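Local coordinates for protein fibrillarin-like rRNA/tRNA 2'-O-methyltransferase (Methanocaldococcus jannaschii, PDB 1FBN) that probably catalyses guide-RNA-directed 2'-hydroxyl methylation of ribose in rRNA and tRNA, with S-adenosyl-L-methionine as methyl donor, within box C/D ribonucleoprotein particles, at residues N55-A60 with G86-H91; L81-G86 with A103-P108; G203-V208 with G225-K230. All coordinates share one frame; numbering follows the deposited sequence.

Interaction 1: N55-A60 with G86-H91; sequences NKSKLA and GTTPSH
The methyl CG2 of Thr87 lies over one face of the peptide joining Lys56 and Ser57, towards its oxygen end, 3.5 Å from the carbonyl oxygen Lys56 O. Aromatic rings do not bridge the two segments; the ring of His91 stacks on Trp52, which lies outside them. The polar link is a hydroxyl pair, Ser57 OG to Thr88 OG1 at 2.8 Å, the geometry being compatible with a proton on either hydroxyl. Ser57 presents its OG with the oxygen anti to the backbone N (chi1 175°), and the same atom accepts a weak capping bond from Ala60 N (3.5 Å, N-H...O angle 164°), so the serine that caps helix 58-64 also grips the first turn of helix 87-95. Trp52 NE1 adds a further weak bond to Ser57 OG. Next to the hydroxyl pair, Thr88 CG2 meets Leu59 CB at 4.1 Å, the two side chains crossing nearly square. Lys58 is drawn to Asp150 by a salt bridge. Thr87, Thr88 and Asp150 all belong to the predicted S-adenosyl-L-methionine site, and the N-terminal ends of two helices, one following the glycine-containing loop after strand 77-81, brought together beside it, fit the cofactor pocket of a Rossmann-like methyltransferase.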
ATOM      1  N   ASN A  55     -11.033   6.506   2.953  1.00 23.20           N
ATOM      2  CA  ASN A  55     -11.129   7.779   2.242  1.00 24.79           C
ATOM      3  C   ASN A  55      -9.765   8.469   2.208  1.00 26.02           C
ATOM      4  O   ASN A  55      -9.549   9.402   1.436  1.00 29.00           O
ATOM      5  CB  ASN A  55     -12.138   8.702   2.929  1.00 25.87           C
ATOM      6  CG  ASN A  55     -13.550   8.170   2.873  1.00 27.65           C
ATOM      7  OD1 ASN A  55     -14.185   8.180   1.821  1.00 32.29           O
ATOM      8  ND2 ASN A  55     -14.054   7.706   4.012  1.00 29.23           N
ATOM      9  N   LYS A  56      -8.855   8.012   3.066  1.00 27.54           N
ATOM     10  CA  LYS A  56      -7.512   8.576   3.165  1.00 26.50           C
ATOM     11  C   LYS A  56      -6.404   7.608   2.746  1.00 25.05           C
ATOM     12  O   LYS A  56      -5.261   8.015   2.561  1.00 26.39           O
ATOM     13  CB  LYS A  56      -7.262   9.081   4.592  1.00 28.04           C
ATOM     14  CG  LYS A  56      -7.748  10.506   4.842  1.00 35.55           C
ATOM     15  CD  LYS A  56      -9.223  10.677   4.499  1.00 45.27           C
ATOM     16  CE  LYS A  56      -9.576  12.132   4.180  1.00 50.35           C
ATOM     17  NZ  LYS A  56     -10.955  12.276   3.609  1.00 50.54           N
ATOM     18  N   SER A  57      -6.754   6.335   2.568  1.00 22.90           N
ATOM     19  CA  SER A  57      -5.791   5.309   2.181  1.00 19.47           C
ATOM     20  C   SER A  57      -6.360   4.368   1.119  1.00 19.52           C
ATOM     21  O   SER A  57      -7.339   3.662   1.363  1.00 18.84           O
ATOM     22  CB  SER A  57      -5.363   4.508   3.415  1.00 17.82           C
ATOM     23  OG  SER A  57      -4.506   3.427   3.071  1.00 19.52           O
ATOM     24  N   LYS A  58      -5.725   4.345  -0.050  1.00 17.28           N
ATOM     25  CA  LYS A  58      -6.167   3.493  -1.152  1.00 18.99           C
ATOM     26  C   LYS A  58      -6.097   1.998  -0.815  1.00 20.50           C
ATOM     27  O   LYS A  58      -6.885   1.201  -1.336  1.00 19.51           O
ATOM     28  CB  LYS A  58      -5.357   3.784  -2.419  1.00 18.86           C
ATOM     29  CG  LYS A  58      -5.529   5.195  -2.962  1.00 19.49           C
ATOM     30  CD  LYS A  58      -4.785   5.375  -4.280  1.00 22.81           C
ATOM     31  CE  LYS A  58      -4.729   6.836  -4.685  1.00 24.75           C
ATOM     32  NZ  LYS A  58      -3.958   7.639  -3.687  1.00 28.58           N
ATOM     33  N   LEU A  59      -5.145   1.619   0.038  1.00 18.24           N
ATOM     34  CA  LEU A  59      -5.000   0.223   0.444  1.00 17.57           C
ATOM     35  C   LEU A  59      -6.184  -0.165   1.338  1.00 17.64           C
ATOM     36  O   LEU A  59      -6.751  -1.252   1.189  1.00 16.91           O
ATOM     37  CB  LEU A  59      -3.662   0.008   1.159  1.00 16.74           C
ATOM     38  CG  LEU A  59      -3.323  -1.423   1.577  1.00 16.72           C
ATOM     39  CD1 LEU A  59      -3.518  -2.382   0.408  1.00 17.83           C
ATOM     40  CD2 LEU A  59      -1.894  -1.481   2.092  1.00 16.86           C
ATOM     41  N   ALA A  60      -6.579   0.736   2.240  1.00 17.18           N
ATOM     42  CA  ALA A  60      -7.731   0.486   3.111  1.00 16.67           C
ATOM     43  C   ALA A  60      -8.988   0.392   2.243  1.00 17.36           C
ATOM     44  O   ALA A  60      -9.850  -0.453   2.475  1.00 17.88           O
ATOM     45  CB  ALA A  60      -7.886   1.600   4.131  1.00 16.51           C
ATOM     46  N   GLY A  86       2.335  10.060   4.939  1.00 28.52           N
ATOM     47  CA  GLY A  86       2.498   9.093   6.010  1.00 25.52           C
ATOM     48  C   GLY A  86       1.325   8.179   6.317  1.00 24.03           C
ATOM     49  O   GLY A  86       1.498   7.196   7.035  1.00 22.18           O
ATOM     50  N   THR A  87       0.155   8.470   5.752  1.00 24.05           N
ATOM     51  CA  THR A  87      -1.061   7.680   5.999  1.00 23.69           C
ATOM     52  C   THR A  87      -0.917   6.178   5.770  1.00 21.37           C
ATOM     53  O   THR A  87      -0.879   5.412   6.728  1.00 22.53           O
ATOM     54  CB  THR A  87      -2.264   8.209   5.179  1.00 24.41           C
ATOM     55  OG1 THR A  87      -2.482   9.591   5.485  1.00 29.89           O
ATOM     56  CG2 THR A  87      -3.525   7.431   5.513  1.00 24.19           C
ATOM     57  N   THR A  88      -0.838   5.753   4.511  1.00 19.65           N
ATOM     58  CA  THR A  88      -0.707   4.328   4.218  1.00 18.39           C
ATOM     59  C   THR A  88       0.583   3.731   4.794  1.00 19.52           C
ATOM     60  O   THR A  88       0.549   2.653   5.387  1.00 19.29           O
ATOM     61  CB  THR A  88      -0.844   4.033   2.708  1.00 17.80           C
ATOM     62  OG1 THR A  88      -2.115   4.512   2.252  1.00 19.95           O
ATOM     63  CG2 THR A  88      -0.760   2.534   2.435  1.00 13.91           C
ATOM     64  N   PRO A  89       1.732   4.430   4.647  1.00 20.78           N
ATOM     65  CA  PRO A  89       2.983   3.892   5.194  1.00 19.72           C
ATOM     66  C   PRO A  89       2.913   3.590   6.693  1.00 18.61           C
ATOM     67  O   PRO A  89       3.498   2.620   7.154  1.00 20.38           O
ATOM     68  CB  PRO A  89       3.983   5.003   4.891  1.00 20.14           C
ATOM     69  CG  PRO A  89       3.502   5.509   3.576  1.00 20.13           C
ATOM     70  CD  PRO A  89       2.008   5.618   3.815  1.00 18.84           C
ATOM     71  N   SER A  90       2.183   4.399   7.457  1.00 18.33           N
ATOM     72  CA  SER A  90       2.084   4.151   8.894  1.00 18.34           C
ATOM     73  C   SER A  90       1.354   2.839   9.202  1.00 18.36           C
ATOM     74  O   SER A  90       1.770   2.083  10.082  1.00 19.00           O
ATOM     75  CB  SER A  90       1.419   5.327   9.615  1.00 16.53           C
ATOM     76  OG  SER A  90       0.074   5.504   9.215  1.00 18.92           O
ATOM     77  N   HIS A  91       0.289   2.562   8.454  1.00 18.19           N
ATOM     78  CA  HIS A  91      -0.484   1.338   8.648  1.00 18.09           C
ATOM     79  C   HIS A  91       0.261   0.108   8.156  1.00 18.15           C
ATOM     80  O   HIS A  91       0.161  -0.962   8.755  1.00 18.54           O
ATOM     81  CB  HIS A  91      -1.855   1.443   7.973  1.00 16.36           C
ATOM     82  CG  HIS A  91      -2.841   2.271   8.737  1.00 16.97           C
ATOM     83  ND1 HIS A  91      -3.153   3.570   8.394  1.00 19.78           N
ATOM     84  CD2 HIS A  91      -3.591   1.982   9.826  1.00 16.00           C
ATOM     85  CE1 HIS A  91      -4.053   4.042   9.238  1.00 14.56           C
ATOM     86  NE2 HIS A  91      -4.337   3.098  10.116  1.00 18.43           N
TER

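Interaction 2: L81-G86 with A103-P108; sequences LGASAG and AIEYAP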
ATOM      1  N   LEU A  81       6.425   2.823  -3.073  1.00 19.83           N
ATOM      2  CA  LEU A  81       6.654   3.836  -4.099  1.00 20.49           C
ATOM      3  C   LEU A  81       5.445   4.762  -4.217  1.00 22.56           C
ATOM      4  O   LEU A  81       4.306   4.301  -4.292  1.00 21.87           O
ATOM      5  CB  LEU A  81       6.921   3.158  -5.448  1.00 18.13           C
ATOM      6  CG  LEU A  81       7.951   2.019  -5.477  1.00 19.88           C
ATOM      7  CD1 LEU A  81       7.897   1.281  -6.803  1.00 18.49           C
ATOM      8  CD2 LEU A  81       9.343   2.558  -5.220  1.00 20.44           C
ATOM      9  N   GLY A  82       5.690   6.069  -4.215  1.00 22.99           N
ATOM     10  CA  GLY A  82       4.597   7.015  -4.339  1.00 24.73           C
ATOM     11  C   GLY A  82       4.534   8.066  -3.250  1.00 25.05           C
ATOM     12  O   GLY A  82       4.873   7.795  -2.096  1.00 23.43           O
ATOM     13  N   ALA A  83       4.083   9.262  -3.626  1.00 24.60           N
ATOM     14  CA  ALA A  83       3.954  10.390  -2.705  1.00 25.04           C
ATOM     15  C   ALA A  83       3.015  10.069  -1.548  1.00 26.00           C
ATOM     16  O   ALA A  83       1.939   9.500  -1.739  1.00 25.47           O
ATOM     17  CB  ALA A  83       3.452  11.626  -3.449  1.00 23.39           C
ATOM     18  N   SER A  84       3.428  10.444  -0.346  1.00 27.25           N
ATOM     19  CA  SER A  84       2.618  10.191   0.834  1.00 27.99           C
ATOM     20  C   SER A  84       2.999  11.104   1.985  1.00 27.88           C
ATOM     21  O   SER A  84       4.160  11.490   2.130  1.00 25.30           O
ATOM     22  CB  SER A  84       2.758   8.731   1.280  1.00 29.29           C
ATOM     23  OG  SER A  84       1.996   8.473   2.452  1.00 28.32           O
ATOM     24  N   ALA A  85       1.992  11.453   2.782  1.00 29.31           N
ATOM     25  CA  ALA A  85       2.177  12.288   3.960  1.00 31.89           C
ATOM     26  C   ALA A  85       2.325  11.371   5.184  1.00 32.60           C
ATOM     27  O   ALA A  85       2.399  11.845   6.321  1.00 34.09           O
ATOM     28  CB  ALA A  85       0.990  13.234   4.133  1.00 32.36           C
ATOM     29  N   GLY A  86       2.335  10.060   4.939  1.00 28.52           N
ATOM     30  CA  GLY A  86       2.498   9.093   6.010  1.00 25.52           C
ATOM     31  C   GLY A  86       1.325   8.179   6.317  1.00 24.03           C
ATOM     32  O   GLY A  86       1.498   7.196   7.035  1.00 22.18           O
ATOM     33  N   ALA A 103      10.642   3.487   1.977  1.00 19.05           N
ATOM     34  CA  ALA A 103       9.799   4.523   1.395  1.00 17.91           C
ATOM     35  C   ALA A 103      10.583   5.422   0.444  1.00 18.71           C
ATOM     36  O   ALA A 103      11.413   6.224   0.879  1.00 18.92           O
ATOM     37  CB  ALA A 103       9.156   5.349   2.501  1.00 17.37           C
ATOM     38  N   ILE A 104      10.303   5.294  -0.851  1.00 17.18           N
ATOM     39  CA  ILE A 104      10.979   6.087  -1.876  1.00 17.76           C
ATOM     40  C   ILE A 104      10.206   7.373  -2.177  1.00 20.17           C
ATOM     41  O   ILE A 104       9.037   7.322  -2.566  1.00 19.93           O
ATOM     42  CB  ILE A 104      11.133   5.292  -3.208  1.00 17.15           C
ATOM     43  CG1 ILE A 104      11.671   3.880  -2.940  1.00 17.54           C
ATOM     44  CG2 ILE A 104      12.032   6.048  -4.185  1.00 13.27           C
ATOM     45  CD1 ILE A 104      13.020   3.825  -2.263  1.00 13.65           C
ATOM     46  N   GLU A 105      10.859   8.519  -1.984  1.00 20.71           N
ATOM     47  CA  GLU A 105      10.250   9.823  -2.258  1.00 20.32           C
ATOM     48  C   GLU A 105      11.243  10.716  -2.999  1.00 22.54           C
ATOM     49  O   GLU A 105      12.422  10.769  -2.643  1.00 20.89           O
ATOM     50  CB  GLU A 105       9.801  10.519  -0.964  1.00 20.44           C
ATOM     51  CG  GLU A 105       8.760   9.767  -0.136  1.00 20.20           C
ATOM     52  CD  GLU A 105       7.472   9.470  -0.890  1.00 24.10           C
ATOM     53  OE1 GLU A 105       7.197  10.114  -1.925  1.00 26.07           O
ATOM     54  OE2 GLU A 105       6.725   8.576  -0.445  1.00 25.15           O
ATOM     55  N   TYR A 106      10.762  11.416  -4.024  1.00 23.57           N
ATOM     56  CA  TYR A 106      11.614  12.298  -4.821  1.00 26.54           C
ATOM     57  C   TYR A 106      11.809  13.694  -4.226  1.00 24.42           C
ATOM     58  O   TYR A 106      12.931  14.202  -4.170  1.00 24.63           O
ATOM     59  CB  TYR A 106      11.068  12.413  -6.247  1.00 31.83           C
ATOM     60  CG  TYR A 106      11.906  13.296  -7.138  1.00 40.77           C
ATOM     61  CD1 TYR A 106      13.065  12.808  -7.740  1.00 43.90           C
ATOM     62  CD2 TYR A 106      11.571  14.639  -7.343  1.00 44.52           C
ATOM     63  CE1 TYR A 106      13.874  13.631  -8.520  1.00 49.06           C
ATOM     64  CE2 TYR A 106      12.374  15.473  -8.121  1.00 48.15           C
ATOM     65  CZ  TYR A 106      13.526  14.960  -8.705  1.00 50.88           C
ATOM     66  OH  TYR A 106      14.338  15.775  -9.462  1.00 55.37           O
ATOM     67  N   ALA A 107      10.718  14.309  -3.784  1.00 22.99           N
ATOM     68  CA  ALA A 107      10.764  15.655  -3.219  1.00 21.14           C
ATOM     69  C   ALA A 107      11.100  15.716  -1.731  1.00 20.38           C
ATOM     70  O   ALA A 107      10.435  15.083  -0.912  1.00 18.83           O
ATOM     71  CB  ALA A 107       9.443  16.372  -3.479  1.00 19.60           C
ATOM     72  N   PRO A 108      12.137  16.497  -1.365  1.00 21.03           N
ATOM     73  CA  PRO A 108      12.572  16.661   0.025  1.00 21.63           C
ATOM     74  C   PRO A 108      11.431  17.124   0.928  1.00 23.24           C
ATOM     75  O   PRO A 108      11.369  16.747   2.095  1.00 24.26           O
ATOM     76  CB  PRO A 108      13.655  17.729  -0.086  1.00 21.36           C
ATOM     77  CG  PRO A 108      14.278  17.408  -1.397  1.00 22.90           C
ATOM     78  CD  PRO A 108      13.075  17.174  -2.279  1.00 20.62           C
TER
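Glu105, at the C-terminal end of strand 100-105, faces the glycine-containing loop Gly82 to Gly86 that follows strand 77-81, the part of a Rossmann-like methyltransferase where the cofactor is expected. The carboxylate is folded back toward that loop: CG lies beside the backbone N (chi1 -60°) and a second bend at chi2 (-58°) brings its oxygens up to the backbone of Gly82 and Ala83. Glu105 OE2 comes to 2.6 Å from Gly82 O, a very close approach of two oxygens. The other oxygen, Glu105 OE1, is 3.3 Å from Gly82 O and equally far from Ala83 CA, so both carboxylate oxygens crowd the carbonyl end of Gly82. Ile110 and Met111 of helix 108-117 also touch the side chain of Glu105.

One residue earlier on each segment the contact is apolar. Leu81 and Ile104 run alongside each other in the same direction, with Leu81 CD2 3.5 Å from Ile104 CG1 and 3.8 Å from Ile104 CB; Tyr137 packs against both. The backbone of Ile104 bonds to that of Tyr80, which places the pair in neighbouring parallel strands.

Farther along the loop, Ser84 OG accepts from Gly86 N (3.0 Å, N-H...O angle 160°). This ST turn shapes the chain just before helix 87-95, where Gly86 is the N-cap residue. Glu105 and Tyr106 are predicted cofactor-binding residues, and an acidic residue at the end of the second strand of the mixed sheet, next to the glycine-containing loop, is consistent with the class I methyltransferase site that commonly holds the ribose hydroxyls of S-adenosyl-L-methionine.

Interaction 3: G203-V208 with G225-K230; sequences GGFKIV and GIWEGK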
ATOM      1  N   GLY A 203       4.976  -7.835 -18.633  1.00 26.23           N
ATOM      2  CA  GLY A 203       6.157  -7.488 -17.863  1.00 25.87           C
ATOM      3  C   GLY A 203       6.655  -8.559 -16.908  1.00 25.65           C
ATOM      4  O   GLY A 203       7.783  -8.473 -16.421  1.00 27.65           O
ATOM      5  N   GLY A 204       5.816  -9.548 -16.612  1.00 24.72           N
ATOM      6  CA  GLY A 204       6.232 -10.617 -15.721  1.00 23.61           C
ATOM      7  C   GLY A 204       5.317 -10.898 -14.544  1.00 23.00           C
ATOM      8  O   GLY A 204       5.664 -11.687 -13.668  1.00 22.63           O
ATOM      9  N   PHE A 205       4.154 -10.255 -14.514  1.00 21.81           N
ATOM     10  CA  PHE A 205       3.192 -10.451 -13.434  1.00 21.39           C
ATOM     11  C   PHE A 205       2.010 -11.330 -13.823  1.00 21.20           C
ATOM     12  O   PHE A 205       1.578 -11.331 -14.972  1.00 22.96           O
ATOM     13  CB  PHE A 205       2.625  -9.104 -12.967  1.00 19.92           C
ATOM     14  CG  PHE A 205       3.547  -8.326 -12.080  1.00 18.69           C
ATOM     15  CD1 PHE A 205       3.698  -8.676 -10.741  1.00 17.25           C
ATOM     16  CD2 PHE A 205       4.235  -7.222 -12.571  1.00 17.26           C
ATOM     17  CE1 PHE A 205       4.521  -7.937  -9.900  1.00 18.04           C
ATOM     18  CE2 PHE A 205       5.065  -6.470 -11.739  1.00 16.72           C
ATOM     19  CZ  PHE A 205       5.207  -6.829 -10.398  1.00 18.60           C
ATOM     20  N   LYS A 206       1.507 -12.085 -12.854  1.00 22.18           N
ATOM     21  CA  LYS A 206       0.320 -12.914 -13.046  1.00 24.00           C
ATOM     22  C   LYS A 206      -0.680 -12.222 -12.126  1.00 21.57           C
ATOM     23  O   LYS A 206      -0.498 -12.205 -10.908  1.00 19.16           O
ATOM     24  CB  LYS A 206       0.560 -14.360 -12.597  1.00 25.95           C
ATOM     25  CG  LYS A 206      -0.664 -15.264 -12.758  1.00 31.91           C
ATOM     26  CD  LYS A 206      -0.351 -16.718 -12.406  1.00 38.47           C
ATOM     27  CE  LYS A 206      -1.612 -17.576 -12.318  1.00 40.35           C
ATOM     28  NZ  LYS A 206      -2.279 -17.763 -13.644  1.00 42.84           N
ATOM     29  N   ILE A 207      -1.689 -11.588 -12.716  1.00 21.07           N
ATOM     30  CA  ILE A 207      -2.689 -10.855 -11.939  1.00 22.89           C
ATOM     31  C   ILE A 207      -3.597 -11.777 -11.127  1.00 21.95           C
ATOM     32  O   ILE A 207      -4.337 -12.589 -11.692  1.00 23.76           O
ATOM     33  CB  ILE A 207      -3.532  -9.927 -12.846  1.00 22.99           C
ATOM     34  CG1 ILE A 207      -2.613  -8.990 -13.650  1.00 23.25           C
ATOM     35  CG2 ILE A 207      -4.536  -9.137 -12.008  1.00 21.65           C
ATOM     36  CD1 ILE A 207      -1.705  -8.089 -12.812  1.00 19.32           C
ATOM     37  N   VAL A 208      -3.532 -11.641  -9.800  1.00 19.00           N
ATOM     38  CA  VAL A 208      -4.320 -12.470  -8.888  1.00 19.58           C
ATOM     39  C   VAL A 208      -5.468 -11.757  -8.177  1.00 19.97           C
ATOM     40  O   VAL A 208      -6.288 -12.404  -7.528  1.00 19.16           O
ATOM     41  CB  VAL A 208      -3.426 -13.198  -7.836  1.00 21.43           C
ATOM     42  CG1 VAL A 208      -2.479 -14.168  -8.540  1.00 19.62           C
ATOM     43  CG2 VAL A 208      -2.643 -12.196  -6.994  1.00 16.44           C
ATOM     44  N   GLY A 225      -0.439  -8.719  -8.288  1.00 18.20           N
ATOM     45  CA  GLY A 225       0.090  -9.773  -9.130  1.00 18.58           C
ATOM     46  C   GLY A 225       1.309 -10.444  -8.537  1.00 21.47           C
ATOM     47  O   GLY A 225       2.029  -9.840  -7.737  1.00 20.47           O
ATOM     48  N   ILE A 226       1.504 -11.714  -8.882  1.00 22.72           N
ATOM     49  CA  ILE A 226       2.661 -12.471  -8.404  1.00 25.69           C
ATOM     50  C   ILE A 226       3.769 -12.324  -9.437  1.00 25.35           C
ATOM     51  O   ILE A 226       3.532 -12.489 -10.635  1.00 23.88           O
ATOM     52  CB  ILE A 226       2.348 -13.974  -8.220  1.00 26.73           C
ATOM     53  CG1 ILE A 226       1.201 -14.151  -7.233  1.00 33.16           C
ATOM     54  CG2 ILE A 226       3.580 -14.710  -7.702  1.00 26.17           C
ATOM     55  CD1 ILE A 226       0.995 -15.586  -6.766  1.00 39.99           C
ATOM     56  N   TRP A 227       4.965 -11.985  -8.966  1.00 25.45           N
ATOM     57  CA  TRP A 227       6.119 -11.801  -9.836  1.00 28.61           C
ATOM     58  C   TRP A 227       6.714 -13.136 -10.263  1.00 33.64           C
ATOM     59  O   TRP A 227       7.324 -13.840  -9.460  1.00 31.01           O
ATOM     60  CB  TRP A 227       7.173 -10.963  -9.120  1.00 26.60           C
ATOM     61  CG  TRP A 227       8.398 -10.677  -9.936  1.00 25.09           C
ATOM     62  CD1 TRP A 227       9.680 -11.033  -9.635  1.00 25.79           C
ATOM     63  CD2 TRP A 227       8.465  -9.938 -11.166  1.00 24.36           C
ATOM     64  NE1 TRP A 227      10.543 -10.559 -10.595  1.00 26.34           N
ATOM     65  CE2 TRP A 227       9.825  -9.885 -11.546  1.00 23.19           C
ATOM     66  CE3 TRP A 227       7.510  -9.312 -11.982  1.00 21.80           C
ATOM     67  CZ2 TRP A 227      10.255  -9.230 -12.707  1.00 23.06           C
ATOM     68  CZ3 TRP A 227       7.938  -8.661 -13.135  1.00 21.51           C
ATOM     69  CH2 TRP A 227       9.299  -8.626 -13.485  1.00 24.24           C
ATOM     70  N   GLU A 228       6.526 -13.475 -11.535  1.00 39.59           N
ATOM     71  CA  GLU A 228       7.034 -14.725 -12.090  1.00 48.14           C
ATOM     72  C   GLU A 228       8.500 -14.550 -12.484  1.00 52.23           C
ATOM     73  O   GLU A 228       9.347 -15.371 -12.136  1.00 54.79           O
ATOM     74  CB  GLU A 228       6.218 -15.134 -13.325  1.00 52.09           C
ATOM     75  CG  GLU A 228       4.691 -15.034 -13.182  1.00 57.74           C
ATOM     76  CD  GLU A 228       4.093 -16.077 -12.250  1.00 61.72           C
ATOM     77  OE1 GLU A 228       3.829 -17.209 -12.710  1.00 64.05           O
ATOM     78  OE2 GLU A 228       3.868 -15.758 -11.063  1.00 63.91           O
ATOM     79  N   GLY A 229       8.785 -13.471 -13.209  1.00 55.61           N
ATOM     80  CA  GLY A 229      10.139 -13.194 -13.657  1.00 61.02           C
ATOM     81  C   GLY A 229      10.130 -12.434 -14.970  1.00 65.65           C
ATOM     82  O   GLY A 229       9.098 -11.888 -15.357  1.00 67.50           O
ATOM     83  N   LYS A 230      11.268 -12.408 -15.664  1.00 69.51           N
ATOM     84  CA  LYS A 230      11.385 -11.706 -16.948  1.00 72.34           C
ATOM     85  C   LYS A 230      10.541 -12.340 -18.057  1.00 74.79           C
ATOM     86  O   LYS A 230      10.950 -13.400 -18.580  1.00 76.65           O
ATOM     87  CB  LYS A 230      12.850 -11.631 -17.402  1.00 70.82           C
ATOM     88  CG  LYS A 230      13.677 -10.550 -16.724  1.00 70.78           C
ATOM     89  CD  LYS A 230      13.889 -10.830 -15.247  1.00 70.39           C
ATOM     90  CE  LYS A 230      14.750  -9.758 -14.615  1.00 69.91           C
ATOM     91  NZ  LYS A 230      16.075  -9.648 -15.286  1.00 69.69           N
ATOM     92  OXT LYS A 230       9.485 -11.759 -18.396  1.00 76.50           O
TER
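Lys206 and Ile226 form the hydrogen-bonded antiparallel pair at the heart of this contact, Lys206 N donating to Ile226 O at 3.0 Å and Ile226 N to Lys206 O at 2.9 Å. A third backbone bond, Glu228 N to Gly204 O (2.9 Å), carries the pairing past the regular end of the strands. The non-hydrogen-bonded pair Phe205 with Trp227 lies between these bonds, and Ile207 with Gly225 follows on the other side of the Lys206-Ile226 pair; the short strand axes run at 152° to each other.

Phe205 and Trp227 form an aromatic pair on the face they share with Ile207. Trp227 holds CG anti to its backbone N (chi1 -178°), which carries the six-membered ring across to Gly203 and Gly204 of the partner segment and sets its edge over one face of Phe205. The result is an edge-to-face stack: centroids 4.9 Å apart, planes at 58°, Trp227 CE3 above the middle of the phenyl ring. Gly225 O approaches the edge of that ring, 3.6 Å from Phe205 CD1. Trp227 CZ3 also reaches Gly203 O (3.3 Å), where Gly204, with positive phi, ends helix 189-203 in a Schellman motif. Ala164 and Leu168 touch both aromatic side chains.

On the other face, Val208 CG1 meets Ile226 CG1 at 3.9 Å, the side chains roughly perpendicular, and Tyr173 touches both. Lys206 CB lies 3.9 Å from Glu228 OE2 on the same side. Hairpin 205-212/220-227 forms the antiparallel end of the mixed seven-stranded sheet, order 3-2-1-4-5-7-6, the class I (Rossmann-like) methyltransferase fold.

From the N terminus, segment 55-60 opens first, and interaction 1 closes when the chain reaches helix 87-95. Interaction 2 opens inside that loop, at the end of strand 77-81, and closes beyond it on strand 100-105, so the two cross rather than nest. They share Gly86 and touch through Ser84 OG and Pro89 CD, 3.2 Å apart, with centres about 13 Å from each other; together they tie helices 58-64 and 87-95 to the parallel strands around the predicted cofactor site. Interaction 3 follows in series, closing the terminal hairpin with its centre about 24-25 Å from the others. Interactions 2 and 3 reach the same mixed sheet without touching.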